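Local structure of endosialidase (Enterobacteria phage phi92, 4HIZ) at residues A[155-160]-A[301-306]; A[179-184]-A[208-213]; A[190-195]-A[253-258]; A[201-206]-A[239-244]. The protein hydrolyses polysialic acid as a phage endosialidase, probably attacking both alpha-2,8 and alpha-2,9 linkages of the capsular polymer on its bacterial host. All coordinates share one frame; numbering follows the deposited sequence. Where two conformers were deposited one is given.

Contact 1: A[155-160]-A[301-306]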
loop_
_atom_site.group_PDB
_atom_site.type_symbol
_atom_site.label_atom_id
_atom_site.label_comp_id
_atom_site.label_asym_id
_atom_site.label_seq_id
_atom_site.Cartn_x
_atom_site.Cartn_y
_atom_site.Cartn_z
ATOM N N GLY A 155 -16.093 -9.306 -31.385
ATOM C CA GLY A 155 -16.920 -8.241 -31.942
ATOM C C GLY A 155 -17.149 -7.075 -30.982
ATOM O O GLY A 155 -18.288 -6.601 -30.815
ATOM N N ASN A 156 -16.070 -6.611 -30.351
ATOM C CA ASN A 156 -16.140 -5.524 -29.359
ATOM C C ASN A 156 -17.064 -5.765 -28.158
ATOM O O ASN A 156 -17.492 -4.807 -27.509
ATOM C CB ASN A 156 -16.455 -4.175 -30.060
ATOM C CG ASN A 156 -15.353 -3.788 -31.002
ATOM O OD1 ASN A 156 -14.168 -3.837 -30.614
ATOM N ND2 ASN A 156 -15.698 -3.440 -32.256
ATOM N N ARG A 157 -17.344 -7.032 -27.844
ATOM C CA ARG A 157 -18.008 -7.361 -26.587
ATOM C C ARG A 157 -17.151 -8.329 -25.775
ATOM O O ARG A 157 -16.456 -9.199 -26.342
ATOM C CB ARG A 157 -19.351 -8.061 -26.848
ATOM C CG ARG A 157 -20.358 -7.210 -27.661
ATOM C CD ARG A 157 -21.753 -7.898 -27.763
ATOM N NE ARG A 157 -22.356 -8.094 -26.445
ATOM C CZ ARG A 157 -23.012 -7.158 -25.757
ATOM N NH1 ARG A 157 -23.188 -5.939 -26.259
ATOM N NH2 ARG A 157 -23.533 -7.452 -24.568
ATOM N N LEU A 158 -17.248 -8.221 -24.452
ATOM C CA LEU A 158 -16.707 -9.248 -23.569
ATOM C C LEU A 158 -17.674 -10.424 -23.499
ATOM O O LEU A 158 -18.867 -10.236 -23.272
ATOM C CB LEU A 158 -16.594 -8.651 -22.167
ATOM C CG LEU A 158 -15.900 -9.549 -21.133
ATOM C CD1 LEU A 158 -14.400 -9.830 -21.506
ATOM C CD2 LEU A 158 -15.988 -8.942 -19.690
ATOM N N TYR A 159 -17.163 -11.641 -23.648
ATOM C CA TYR A 159 -17.971 -12.834 -23.467
ATOM C C TYR A 159 -17.333 -13.693 -22.391
ATOM O O TYR A 159 -16.123 -13.818 -22.351
ATOM C CB TYR A 159 -18.047 -13.637 -24.779
ATOM C CG TYR A 159 -19.096 -13.089 -25.718
ATOM C CD1 TYR A 159 -20.442 -13.467 -25.593
ATOM C CD2 TYR A 159 -18.754 -12.153 -26.697
ATOM C CE1 TYR A 159 -21.435 -12.912 -26.451
ATOM C CE2 TYR A 159 -19.733 -11.600 -27.570
ATOM C CZ TYR A 159 -21.054 -11.971 -27.419
ATOM O OH TYR A 159 -22.004 -11.438 -28.246
ATOM N N ALA A 160 -18.152 -14.292 -21.542
ATOM C CA ALA A 160 -17.624 -15.192 -20.529
ATOM C C ALA A 160 -18.639 -16.309 -20.289
ATOM O O ALA A 160 -19.855 -16.051 -20.275
ATOM C CB ALA A 160 -17.347 -14.427 -19.216
ATOM N N ASP A 301 -16.852 -10.384 -36.802
ATOM C CA ASP A 301 -18.009 -9.649 -37.298
ATOM C C ASP A 301 -19.318 -10.435 -37.188
ATOM O O ASP A 301 -20.401 -9.845 -37.060
ATOM C CB ASP A 301 -17.796 -9.289 -38.762
ATOM C CG ASP A 301 -16.731 -8.244 -38.947
ATOM O OD1 ASP A 301 -16.357 -7.578 -37.960
ATOM O OD2 ASP A 301 -16.274 -8.088 -40.087
ATOM N N ASN A 302 -19.219 -11.760 -37.253
ATOM C CA ASN A 302 -20.412 -12.598 -37.210
ATOM C C ASN A 302 -20.598 -13.325 -35.894
ATOM O O ASN A 302 -21.533 -14.133 -35.752
ATOM C CB ASN A 302 -20.384 -13.572 -38.374
ATOM C CG ASN A 302 -20.527 -12.850 -39.702
ATOM O OD1 ASN A 302 -21.492 -12.111 -39.911
ATOM N ND2 ASN A 302 -19.542 -13.009 -40.581
ATOM N N TYR A 303 -19.724 -12.994 -34.936
ATOM C CA TYR A 303 -19.840 -13.503 -33.570
ATOM C C TYR A 303 -19.811 -15.020 -33.571
ATOM O O TYR A 303 -20.596 -15.692 -32.897
ATOM C CB TYR A 303 -21.079 -12.950 -32.856
ATOM C CG TYR A 303 -20.931 -11.468 -32.648
ATOM C CD1 TYR A 303 -21.282 -10.577 -33.664
ATOM C CD2 TYR A 303 -20.379 -10.961 -31.470
ATOM C CE1 TYR A 303 -21.125 -9.224 -33.517
ATOM C CE2 TYR A 303 -20.193 -9.587 -31.310
ATOM C CZ TYR A 303 -20.573 -8.726 -32.340
ATOM O OH TYR A 303 -20.393 -7.359 -32.204
ATOM N N THR A 304 -18.891 -15.559 -34.347
ATOM C CA THR A 304 -18.660 -17.012 -34.336
ATOM C C THR A 304 -17.465 -17.299 -33.436
ATOM O O THR A 304 -16.378 -16.776 -33.652
ATOM C CB THR A 304 -18.357 -17.528 -35.782
ATOM O OG1 THR A 304 -19.417 -17.131 -36.688
ATOM C CG2 THR A 304 -18.268 -19.037 -35.786
ATOM N N PHE A 305 -17.666 -18.113 -32.409
ATOM C CA PHE A 305 -16.565 -18.441 -31.499
ATOM C C PHE A 305 -16.733 -19.835 -30.915
ATOM O O PHE A 305 -17.771 -20.478 -31.081
ATOM C CB PHE A 305 -16.362 -17.353 -30.423
ATOM C CG PHE A 305 -17.535 -17.125 -29.466
ATOM C CD1 PHE A 305 -17.964 -18.112 -28.564
ATOM C CD2 PHE A 305 -18.100 -15.854 -29.366
ATOM C CE1 PHE A 305 -19.003 -17.848 -27.642
ATOM C CE2 PHE A 305 -19.120 -15.569 -28.424
ATOM C CZ PHE A 305 -19.590 -16.552 -27.577
ATOM N N ALA A 306 -15.687 -20.316 -30.257
ATOM C CA ALA A 306 -15.729 -21.643 -29.682
ATOM C C ALA A 306 -15.270 -21.556 -28.217
ATOM O O ALA A 306 -14.411 -20.733 -27.872
ATOM C CB ALA A 306 -14.832 -22.601 -30.451
#

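Contact 2: A[179-184]-A[208-213]. With EDO (1,2-ethanediol), chain K.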
loop_
_atom_site.group_PDB
_atom_site.type_symbol
_atom_site.label_atom_id
_atom_site.label_comp_id
_atom_site.label_asym_id
_atom_site.label_seq_id
_atom_site.Cartn_x
_atom_site.Cartn_y
_atom_site.Cartn_z
ATOM N N SER A 179 -22.443 -11.416 -21.380
ATOM C CA SER A 179 -21.717 -10.482 -22.245
ATOM C C SER A 179 -22.045 -9.046 -21.965
ATOM O O SER A 179 -23.106 -8.727 -21.457
ATOM C CB SER A 179 -21.923 -10.779 -23.745
ATOM O OG SER A 179 -23.167 -10.286 -24.205
ATOM N N ARG A 180 -21.069 -8.187 -22.274
ATOM C CA ARG A 180 -21.223 -6.718 -22.172
ATOM C C ARG A 180 -20.463 -6.140 -23.329
ATOM O O ARG A 180 -19.534 -6.755 -23.834
ATOM C CB ARG A 180 -20.537 -6.177 -20.883
ATOM C CG ARG A 180 -21.482 -6.000 -19.703
ATOM C CD ARG A 180 -20.694 -5.514 -18.486
ATOM N NE ARG A 180 -21.594 -5.112 -17.403
ATOM C CZ ARG A 180 -21.158 -4.829 -16.168
ATOM N NH1 ARG A 180 -19.841 -4.896 -15.896
ATOM N NH2 ARG A 180 -22.017 -4.434 -15.233
ATOM N N PRO A 181 -20.807 -4.912 -23.731
ATOM C CA PRO A 181 -19.940 -4.240 -24.702
ATOM C C PRO A 181 -18.593 -3.952 -24.027
ATOM O O PRO A 181 -18.589 -3.613 -22.838
ATOM C CB PRO A 181 -20.679 -2.921 -24.966
ATOM C CG PRO A 181 -21.473 -2.638 -23.720
ATOM C CD PRO A 181 -21.878 -4.035 -23.212
ATOM N N MET A 182 -17.486 -4.087 -24.744
ATOM C CA MET A 182 -16.192 -3.760 -24.149
ATOM C C MET A 182 -16.126 -2.265 -23.831
ATOM O O MET A 182 -16.800 -1.464 -24.457
ATOM C CB MET A 182 -15.065 -4.077 -25.141
ATOM C CG MET A 182 -14.772 -5.562 -25.283
ATOM S SD MET A 182 -14.282 -6.352 -23.710
ATOM C CE MET A 182 -12.601 -5.717 -23.509
ATOM N N PRO A 183 -15.287 -1.876 -22.861
ATOM C CA PRO A 183 -15.013 -0.447 -22.699
ATOM C C PRO A 183 -14.183 0.013 -23.891
ATOM O O PRO A 183 -13.105 -0.530 -24.143
ATOM C CB PRO A 183 -14.178 -0.401 -21.391
ATOM C CG PRO A 183 -13.693 -1.788 -21.179
ATOM C CD PRO A 183 -14.510 -2.735 -21.937
ATOM N N TYR A 184 -14.673 0.989 -24.655
ATOM C CA TYR A 184 -13.922 1.437 -25.821
ATOM C C TYR A 184 -14.273 2.854 -26.153
ATOM O O TYR A 184 -15.310 3.382 -25.682
ATOM C CB TYR A 184 -14.084 0.494 -27.044
ATOM C CG TYR A 184 -15.439 0.464 -27.779
ATOM C CD1 TYR A 184 -15.850 1.553 -28.555
ATOM C CD2 TYR A 184 -16.248 -0.674 -27.751
ATOM C CE1 TYR A 184 -17.028 1.512 -29.262
ATOM C CE2 TYR A 184 -17.437 -0.726 -28.471
ATOM C CZ TYR A 184 -17.825 0.391 -29.201
ATOM O OH TYR A 184 -19.015 0.388 -29.933
ATOM N N HIS A 208 -20.171 -1.817 -33.939
ATOM C CA HIS A 208 -20.290 -1.253 -32.588
ATOM C C HIS A 208 -20.432 -2.312 -31.478
ATOM O O HIS A 208 -20.047 -2.072 -30.320
ATOM C CB HIS A 208 -21.439 -0.229 -32.548
ATOM C CG HIS A 208 -22.746 -0.774 -33.032
ATOM N ND1 HIS A 208 -23.536 -1.601 -32.255
ATOM C CD2 HIS A 208 -23.402 -0.620 -34.215
ATOM C CE1 HIS A 208 -24.624 -1.931 -32.941
ATOM N NE2 HIS A 208 -24.561 -1.354 -34.130
ATOM N N GLY A 209 -20.998 -3.471 -31.812
ATOM C CA GLY A 209 -21.155 -4.543 -30.843
ATOM C C GLY A 209 -22.162 -4.253 -29.753
ATOM O O GLY A 209 -22.219 -4.973 -28.767
ATOM N N LEU A 210 -22.964 -3.204 -29.909
ATOM C CA LEU A 210 -23.924 -2.836 -28.864
ATOM C C LEU A 210 -25.250 -3.615 -28.978
ATOM O O LEU A 210 -25.630 -4.064 -30.063
ATOM C CB LEU A 210 -24.222 -1.327 -28.908
ATOM C CG LEU A 210 -22.986 -0.430 -28.870
ATOM C CD1 LEU A 210 -23.332 1.030 -29.238
ATOM C CD2 LEU A 210 -22.383 -0.497 -27.490
ATOM N N LYS A 211 -25.930 -3.741 -27.848
ATOM C CA LYS A 211 -27.266 -4.307 -27.769
ATOM C C LYS A 211 -28.195 -3.300 -27.132
ATOM O O LYS A 211 -27.745 -2.352 -26.474
ATOM C CB LYS A 211 -27.253 -5.595 -26.945
ATOM C CG LYS A 211 -26.507 -6.741 -27.634
ATOM C CD LYS A 211 -26.379 -7.952 -26.727
ATOM C CE LYS A 211 -25.880 -9.174 -27.529
ATOM N NZ LYS A 211 -27.008 -9.999 -28.129
ATOM N N VAL A 212 -29.494 -3.472 -27.354
ATOM C CA VAL A 212 -30.468 -2.622 -26.693
ATOM C C VAL A 212 -30.248 -2.605 -25.172
ATOM O O VAL A 212 -30.073 -3.672 -24.532
ATOM C CB VAL A 212 -31.890 -3.118 -26.992
ATOM C CG1 VAL A 212 -32.905 -2.333 -26.173
ATOM C CG2 VAL A 212 -32.180 -2.984 -28.488
ATOM N N GLY A 213 -30.258 -1.402 -24.601
ATOM C CA GLY A 213 -30.065 -1.235 -23.174
ATOM C C GLY A 213 -28.625 -0.937 -22.813
ATOM O O GLY A 213 -28.353 -0.510 -21.669
HETATM C C1 EDO K . -23.638 -6.409 -34.052
HETATM O O1 EDO K . -23.319 -6.786 -35.399
HETATM C C2 EDO K . -23.533 -4.900 -33.872
HETATM O O2 EDO K . -22.236 -4.382 -34.240
#

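Contact 3: A[190-195]-A[253-258]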
loop_
_atom_site.group_PDB
_atom_site.type_symbol
_atom_site.label_atom_id
_atom_site.label_comp_id
_atom_site.label_asym_id
_atom_site.label_seq_id
_atom_site.Cartn_x
_atom_site.Cartn_y
_atom_site.Cartn_z
ATOM N N GLY A 190 -19.089 12.379 -38.733
ATOM C CA GLY A 190 -20.422 12.221 -39.309
ATOM C C GLY A 190 -21.152 11.014 -38.761
ATOM O O GLY A 190 -20.805 10.449 -37.704
ATOM N N GLY A 191 -22.196 10.614 -39.473
ATOM C CA GLY A 191 -22.943 9.430 -39.103
ATOM C C GLY A 191 -24.116 9.572 -38.156
ATOM O O GLY A 191 -24.761 8.556 -37.832
ATOM N N ILE A 192 -24.401 10.788 -37.689
ATOM C CA ILE A 192 -25.554 10.978 -36.799
ATOM C C ILE A 192 -26.648 11.757 -37.506
ATOM O O ILE A 192 -26.415 12.904 -37.934
ATOM C CB ILE A 192 -25.179 11.708 -35.514
ATOM C CG1 ILE A 192 -24.071 10.923 -34.773
ATOM C CG2 ILE A 192 -26.430 11.882 -34.633
ATOM C CD1 ILE A 192 -23.572 11.618 -33.458
ATOM N N THR A 193 -27.834 11.152 -37.634
ATOM C CA THR A 193 -28.945 11.827 -38.326
ATOM C C THR A 193 -30.214 11.766 -37.484
ATOM O O THR A 193 -30.496 10.741 -36.821
ATOM C CB THR A 193 -29.238 11.202 -39.692
ATOM O OG1 THR A 193 -29.375 9.791 -39.555
ATOM C CG2 THR A 193 -28.119 11.514 -40.685
ATOM N N ILE A 194 -30.970 12.862 -37.512
ATOM C CA ILE A 194 -32.275 12.938 -36.849
ATOM C C ILE A 194 -33.250 13.663 -37.757
ATOM O O ILE A 194 -32.927 14.751 -38.233
ATOM C CB ILE A 194 -32.182 13.747 -35.545
ATOM C CG1 ILE A 194 -30.984 13.257 -34.709
ATOM C CG2 ILE A 194 -33.485 13.577 -34.722
ATOM C CD1 ILE A 194 -30.586 14.176 -33.579
ATOM N N SER A 195 -34.441 13.103 -37.963
ATOM C CA SER A 195 -35.467 13.837 -38.716
ATOM C C SER A 195 -36.190 14.805 -37.818
ATOM O O SER A 195 -36.428 14.502 -36.651
ATOM C CB SER A 195 -36.488 12.874 -39.329
ATOM O OG SER A 195 -35.804 12.061 -40.242
ATOM N N ILE A 253 -31.396 17.065 -38.769
ATOM C CA ILE A 253 -30.020 17.146 -38.291
ATOM C C ILE A 253 -29.205 16.070 -38.972
ATOM O O ILE A 253 -29.635 14.915 -39.062
ATOM C CB ILE A 253 -30.024 16.954 -36.783
ATOM C CG1 ILE A 253 -30.628 18.200 -36.119
ATOM C CG2 ILE A 253 -28.603 16.669 -36.268
ATOM C CD1 ILE A 253 -31.021 17.962 -34.663
ATOM N N ASP A 254 -28.028 16.441 -39.457
ATOM C CA ASP A 254 -27.078 15.477 -40.022
ATOM C C ASP A 254 -25.703 16.033 -39.747
ATOM O O ASP A 254 -25.342 17.109 -40.275
ATOM C CB ASP A 254 -27.305 15.363 -41.545
ATOM C CG ASP A 254 -26.371 14.334 -42.220
ATOM O OD1 ASP A 254 -25.273 14.028 -41.690
ATOM O OD2 ASP A 254 -26.727 13.832 -43.307
ATOM N N ASN A 255 -24.919 15.337 -38.919
ATOM C CA ASN A 255 -23.643 15.918 -38.515
ATOM C C ASN A 255 -22.493 15.571 -39.447
ATOM O O ASN A 255 -21.324 15.580 -39.036
ATOM C CB ASN A 255 -23.281 15.521 -37.081
ATOM C CG ASN A 255 -22.805 14.065 -36.975
ATOM O OD1 ASN A 255 -23.071 13.248 -37.869
ATOM N ND2 ASN A 255 -22.089 13.740 -35.876
ATOM N N THR A 256 -22.811 15.284 -40.706
ATOM C CA THR A 256 -21.778 15.005 -41.695
ATOM C C THR A 256 -20.645 16.079 -41.616
ATOM O O THR A 256 -20.922 17.277 -41.497
ATOM C CB THR A 256 -22.427 14.935 -43.114
ATOM O OG1 THR A 256 -21.421 14.696 -44.095
ATOM C CG2 THR A 256 -23.110 16.222 -43.435
ATOM N N GLY A 257 -19.390 15.639 -41.623
ATOM C CA GLY A 257 -18.251 16.549 -41.536
ATOM C C GLY A 257 -17.794 16.897 -40.122
ATOM O O GLY A 257 -16.703 17.436 -39.922
ATOM N N THR A 258 -18.614 16.586 -39.127
ATOM C CA THR A 258 -18.248 16.865 -37.739
ATOM C C THR A 258 -17.524 15.658 -37.149
ATOM O O THR A 258 -18.013 14.530 -37.238
ATOM C CB THR A 258 -19.499 17.159 -36.898
ATOM O OG1 THR A 258 -20.134 18.357 -37.382
ATOM C CG2 THR A 258 -19.146 17.290 -35.400
HETATM O O HOH W 1 -23.856 11.810 -41.611
#

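Contact 4: A[201-206]-A[239-244]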
loop_
_atom_site.group_PDB
_atom_site.type_symbol
_atom_site.label_atom_id
_atom_site.label_comp_id
_atom_site.label_asym_id
_atom_site.label_seq_id
_atom_site.Cartn_x
_atom_site.Cartn_y
_atom_site.Cartn_z
ATOM N N ALA A 201 -32.583 9.258 -32.817
ATOM C CA ALA A 201 -31.360 9.635 -33.528
ATOM C C ALA A 201 -30.720 8.349 -34.027
ATOM O O ALA A 201 -30.573 7.395 -33.268
ATOM C CB ALA A 201 -30.385 10.405 -32.598
ATOM N N THR A 202 -30.350 8.313 -35.298
ATOM C CA THR A 202 -29.679 7.147 -35.858
ATOM C C THR A 202 -28.184 7.390 -35.865
ATOM O O THR A 202 -27.734 8.443 -36.320
ATOM C CB THR A 202 -30.212 6.893 -37.277
ATOM O OG1 THR A 202 -31.618 6.655 -37.175
ATOM C CG2 THR A 202 -29.520 5.693 -37.902
ATOM N N ILE A 203 -27.431 6.431 -35.326
ATOM C CA ILE A 203 -25.998 6.556 -35.194
ATOM C C ILE A 203 -25.289 5.481 -35.992
ATOM O O ILE A 203 -25.479 4.289 -35.750
ATOM C CB ILE A 203 -25.584 6.341 -33.735
ATOM C CG1 ILE A 203 -26.541 7.059 -32.752
ATOM C CG2 ILE A 203 -24.097 6.674 -33.554
ATOM C CD1 ILE A 203 -26.572 8.562 -32.860
ATOM N N VAL A 204 -24.454 5.908 -36.930
ATOM C CA VAL A 204 -23.599 4.979 -37.648
ATOM C C VAL A 204 -22.257 4.879 -36.928
ATOM O O VAL A 204 -21.571 5.869 -36.669
ATOM C CB VAL A 204 -23.386 5.415 -39.103
ATOM C CG1 VAL A 204 -22.390 4.475 -39.792
ATOM C CG2 VAL A 204 -24.718 5.419 -39.841
ATOM N N LEU A 205 -21.910 3.667 -36.543
ATOM C CA LEU A 205 -20.645 3.424 -35.870
ATOM C C LEU A 205 -20.260 1.981 -36.213
ATOM O O LEU A 205 -20.919 1.030 -35.782
ATOM C CB LEU A 205 -20.845 3.614 -34.363
ATOM C CG LEU A 205 -19.618 3.631 -33.481
ATOM C CD1 LEU A 205 -18.841 4.932 -33.720
ATOM C CD2 LEU A 205 -20.045 3.535 -32.014
ATOM N N LYS A 206 -19.198 1.812 -36.997
ATOM C CA LYS A 206 -18.901 0.493 -37.561
ATOM C C LYS A 206 -18.590 -0.554 -36.497
ATOM O O LYS A 206 -17.845 -0.302 -35.570
ATOM C CB LYS A 206 -17.784 0.577 -38.604
ATOM C CG LYS A 206 -18.219 1.312 -39.890
ATOM C CD LYS A 206 -17.290 1.007 -41.065
ATOM C CE LYS A 206 -17.579 1.885 -42.279
ATOM N NZ LYS A 206 -18.845 1.528 -42.990
ATOM N N ASP A 239 -23.578 -1.949 -38.177
ATOM C CA ASP A 239 -22.909 -0.651 -38.133
ATOM C C ASP A 239 -23.797 0.502 -37.697
ATOM O O ASP A 239 -23.369 1.663 -37.783
ATOM C CB ASP A 239 -22.308 -0.273 -39.499
ATOM C CG ASP A 239 -21.334 -1.300 -40.025
ATOM O OD1 ASP A 239 -20.555 -1.868 -39.244
ATOM O OD2 ASP A 239 -21.355 -1.541 -41.247
ATOM N N THR A 240 -25.003 0.216 -37.235
ATOM C CA THR A 240 -25.984 1.275 -36.992
ATOM C C THR A 240 -26.869 0.966 -35.788
ATOM O O THR A 240 -27.395 -0.163 -35.645
ATOM C CB THR A 240 -26.937 1.382 -38.214
ATOM O OG1 THR A 240 -26.174 1.274 -39.421
ATOM C CG2 THR A 240 -27.692 2.704 -38.192
ATOM N N PHE A 241 -27.076 1.965 -34.939
ATOM C CA PHE A 241 -28.011 1.807 -33.832
ATOM C C PHE A 241 -28.760 3.098 -33.618
ATOM O O PHE A 241 -28.483 4.088 -34.285
ATOM C CB PHE A 241 -27.295 1.348 -32.533
ATOM C CG PHE A 241 -26.293 2.349 -31.976
ATOM C CD1 PHE A 241 -24.998 2.409 -32.488
ATOM C CD2 PHE A 241 -26.650 3.216 -30.939
ATOM C CE1 PHE A 241 -24.053 3.320 -31.977
ATOM C CE2 PHE A 241 -25.709 4.142 -30.406
ATOM C CZ PHE A 241 -24.421 4.203 -30.928
ATOM N N THR A 242 -29.696 3.106 -32.681
ATOM C CA THR A 242 -30.367 4.369 -32.368
ATOM C C THR A 242 -30.336 4.657 -30.868
ATOM O O THR A 242 -30.138 3.758 -30.035
ATOM C CB THR A 242 -31.857 4.371 -32.798
ATOM O OG1 THR A 242 -32.592 3.438 -31.980
ATOM C CG2 THR A 242 -32.010 4.059 -34.328
ATOM N N VAL A 243 -30.584 5.920 -30.550
ATOM C CA VAL A 243 -30.786 6.374 -29.176
ATOM C C VAL A 243 -32.044 7.248 -29.185
ATOM O O VAL A 243 -32.424 7.823 -30.236
ATOM C CB VAL A 243 -29.547 7.149 -28.602
ATOM C CG1 VAL A 243 -28.322 6.230 -28.571
ATOM C CG2 VAL A 243 -29.225 8.430 -29.409
ATOM N N THR A 244 -32.694 7.346 -28.039
ATOM C CA THR A 244 -33.886 8.178 -27.926
ATOM C C THR A 244 -33.601 9.531 -27.274
ATOM O O THR A 244 -33.001 9.589 -26.206
ATOM C CB THR A 244 -34.947 7.454 -27.102
ATOM O OG1 THR A 244 -35.237 6.203 -27.723
ATOM C CG2 THR A 244 -36.246 8.266 -27.032
HETATM O O HOH W 2 -18.816 -1.682 -42.519
HETATM O O HOH W 3 -21.877 0.900 -42.744
#

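Contact 1: A[155-160]-A[301-306]
Phe305 takes a chi1 of 62°, with CG between the backbone N and the carbonyl carbon, while Tyr159 swings its CG to the other side of its own backbone N, anti to the carbonyl carbon (chi1 -82°). These two settings bring the rings together at about a right angle between the side chains. The result is an edge-to-face pair: Phe305 CE2 lies over the centre of one face of Tyr159, coming within 3.7 Å of Tyr159 CG, and the ring planes are inclined by 57° with centroids 5.0 Å apart. The phenol end of Tyr159 reaches on to the next aromatic group, its OH lying 3.6 Å from Tyr303 CD2.

Tyr303 supplies the polar part of the contact. Its OH donates a short hydrogen bond of 2.6 Å to Gly155 O, arriving in the carbonyl plane on a lone pair. The acceptor also sits near the plane of the tyrosine ring, at its edge. The glycine backbone lets the rim of the ring come in close, with Tyr303 CZ 3.7 Å from Gly155 CA. Tyr303 and Thr304 form a G1 beta bulge opposite Asp299.

The contact thus joins the starts of strands 157-166 and 304-311, which belong to different four-stranded antiparallel sheets of the beta-propeller domain. Leu177 of strand 172-181 and Cys154 of strand 144-154 pack against both Tyr159 and Phe305, and Phe295 and Phe324, from the strands flanking 304-311, extend the aromatic cluster around Phe305.

Contact 2: A[179-184]-A[208-213]
Tyr184 OH donates a 2.7 Å hydrogen bond to His208 O, meeting it in the carbonyl plane on a lone pair at a C=O...O angle of 115°. The carbonyl lies at the edge of the phenol ring, and the hydroxyl also comes within 3.6 Å of His208 CB. The side chain of His208 turns back over its own loop: with chi1 at 54°, ND1 accepts from Leu210 N at 2.9 Å, and the donor lies close to the imidazole plane. NE2 bonds to Asn237 O, so both ring nitrogens are engaged and the rotation of the ring is fixed. Over one face of the imidazole rests a 1,2-ethanediol molecule, probably from the crystallisation liquor, whose O2 accepts from Gly209 N at 2.9 Å.

The apolar part is small: Leu210 CD2 reaches Pro181 CB at 3.9 Å. Beyond it, Lys211 NZ forms a salt bridge with Glu272, and Arg157 bonds to Gly209 O.

Here the end of propeller strand 172-181 meets the connection between strands 200-204 and 215-219. The eight-stranded sheet falls in the chain between strands 172-181 and 272-275 of one propeller sheet, as expected of an insertion in a blade, and this contact is at the junction.

Contact 3: A[190-195]-A[253-258]
Asn255 OD1 accepts from Ile192 N at 2.8 Å, and Asn255 N returns a bond of 3.0 Å to Ile192 O, so one residue answers both the donor and the acceptor of Ile192. The N-H of Ile192 approaches OD1 from above the amide plane, 40° out of it, and not on a lone pair. A chi1 of 75° on Asn255 turns the carboxamide back toward strand 192-194, where ND2 runs along CG1 and CD1 of Ile192 and is itself satisfied by Ser221 O.

Further along, Ile194 and Ile253 form an antiparallel hydrogen-bonded pair: Ile253 N gives a nearly straight bond to Ile194 O at 2.8 Å, and Ile194 N donates to Ile253 O. Their side chains lie side by side, CD1 against CD1 at 4.0 Å. Thr193 and Asp254, the adjoining non-hydrogen-bonded pair, point to the other face, with Thr193 CG2 beside the carboxylate. Asp254 OD1 accepts from Thr256 N in an Asx turn and takes a 2.6 Å bond from a water molecule, which in turn accepts from Gly191 N.

Beyond the strands, Gly190 N donates to Thr258 O at 2.8 Å, and Thr258 N to Asn255 O closes a type II turn. Gly190 CA lies only 3.9 Å from Thr256 CA, closeness that the lack of a side chain allows.

Backbone, carboxamide, carboxylate and water therefore share the polar work: beyond the regular pairs, Asn255 OD1 and a water serve as acceptors alongside the carbonyls of Ile192 and Thr258, and bonding to 190-195 continues past strand 253-254 as far as Thr258 O.

Contact 4: A[201-206]-A[239-244]
Strands 200-204 and 240-244 are adjacent interior strands of an eight-stranded antiparallel sheet, and their short axes run 4.6 Å apart at closest approach. Ala201 with Val243 and Ile203 with Phe241 are hydrogen-bonded pairs, each with two backbone bonds; Ile203 N to Phe241 O is 2.8 Å. Leu205 N extends the pairing past the strand end by donating to Asp239 O.

On the face carrying Ile203, the ring of Phe241 turns its face toward Ile203, an orientation set by chi1 of 64°. Ile203 CB stands over the ring face in a CH-pi contact, 3.8 Å from the Phe241 centroid, while Ile203 CG2 approaches Phe241 CZ at 3.6 Å. Leu205 CB comes to the ring edge instead, 4.0 Å from Phe241 CE1. Phe262 of strand 261-264 packs against both Leu205 and Phe241, adding to this apolar side. The other face bears threonines: Thr202 CG2 touches Thr240 CG2 at 3.5 Å, and the hydroxyls of Thr240 and Thr242 turn to Asn237 and Ser234.

At the end, in the Lys206 conformer described here, Lys206 NZ stays 4.3 Å from Asp239 OD2, beyond a salt bridge. Two waters span the gap, donating to OD2 and accepting from the ammonium, one of them weakly; Asp239 OD1 has a salt bridge to Lys207. The whole is the regular alternation of an antiparallel beta sheet, with Ala201, Ile203, Phe241 and Val243 on one side and the threonines and Val204 on the other.

How the contacts relate
From the N terminus, the chain enters contact 1 at 155-160, then contact 2 at 179-184, contact 3 at 190-195 and contact 4 at 201-206. The loop of contact 2 closes first, at 208-213, then contact 4 at 239-244, contact 3 at 253-258 and finally contact 1 at 301-306. Contact 1 encloses the other three and contact 3 encloses contact 4, whereas contact 2 crosses both 3 and 4. Contact 1 joins two propeller sheets, contact 2 ties the propeller to the inserted sheet, and contacts 4 and 3 build that sheet outward. Adjacent strands link 1 to 2 and 3 to 4; His208 and Leu210 pack on Phe241 between 2 and 4.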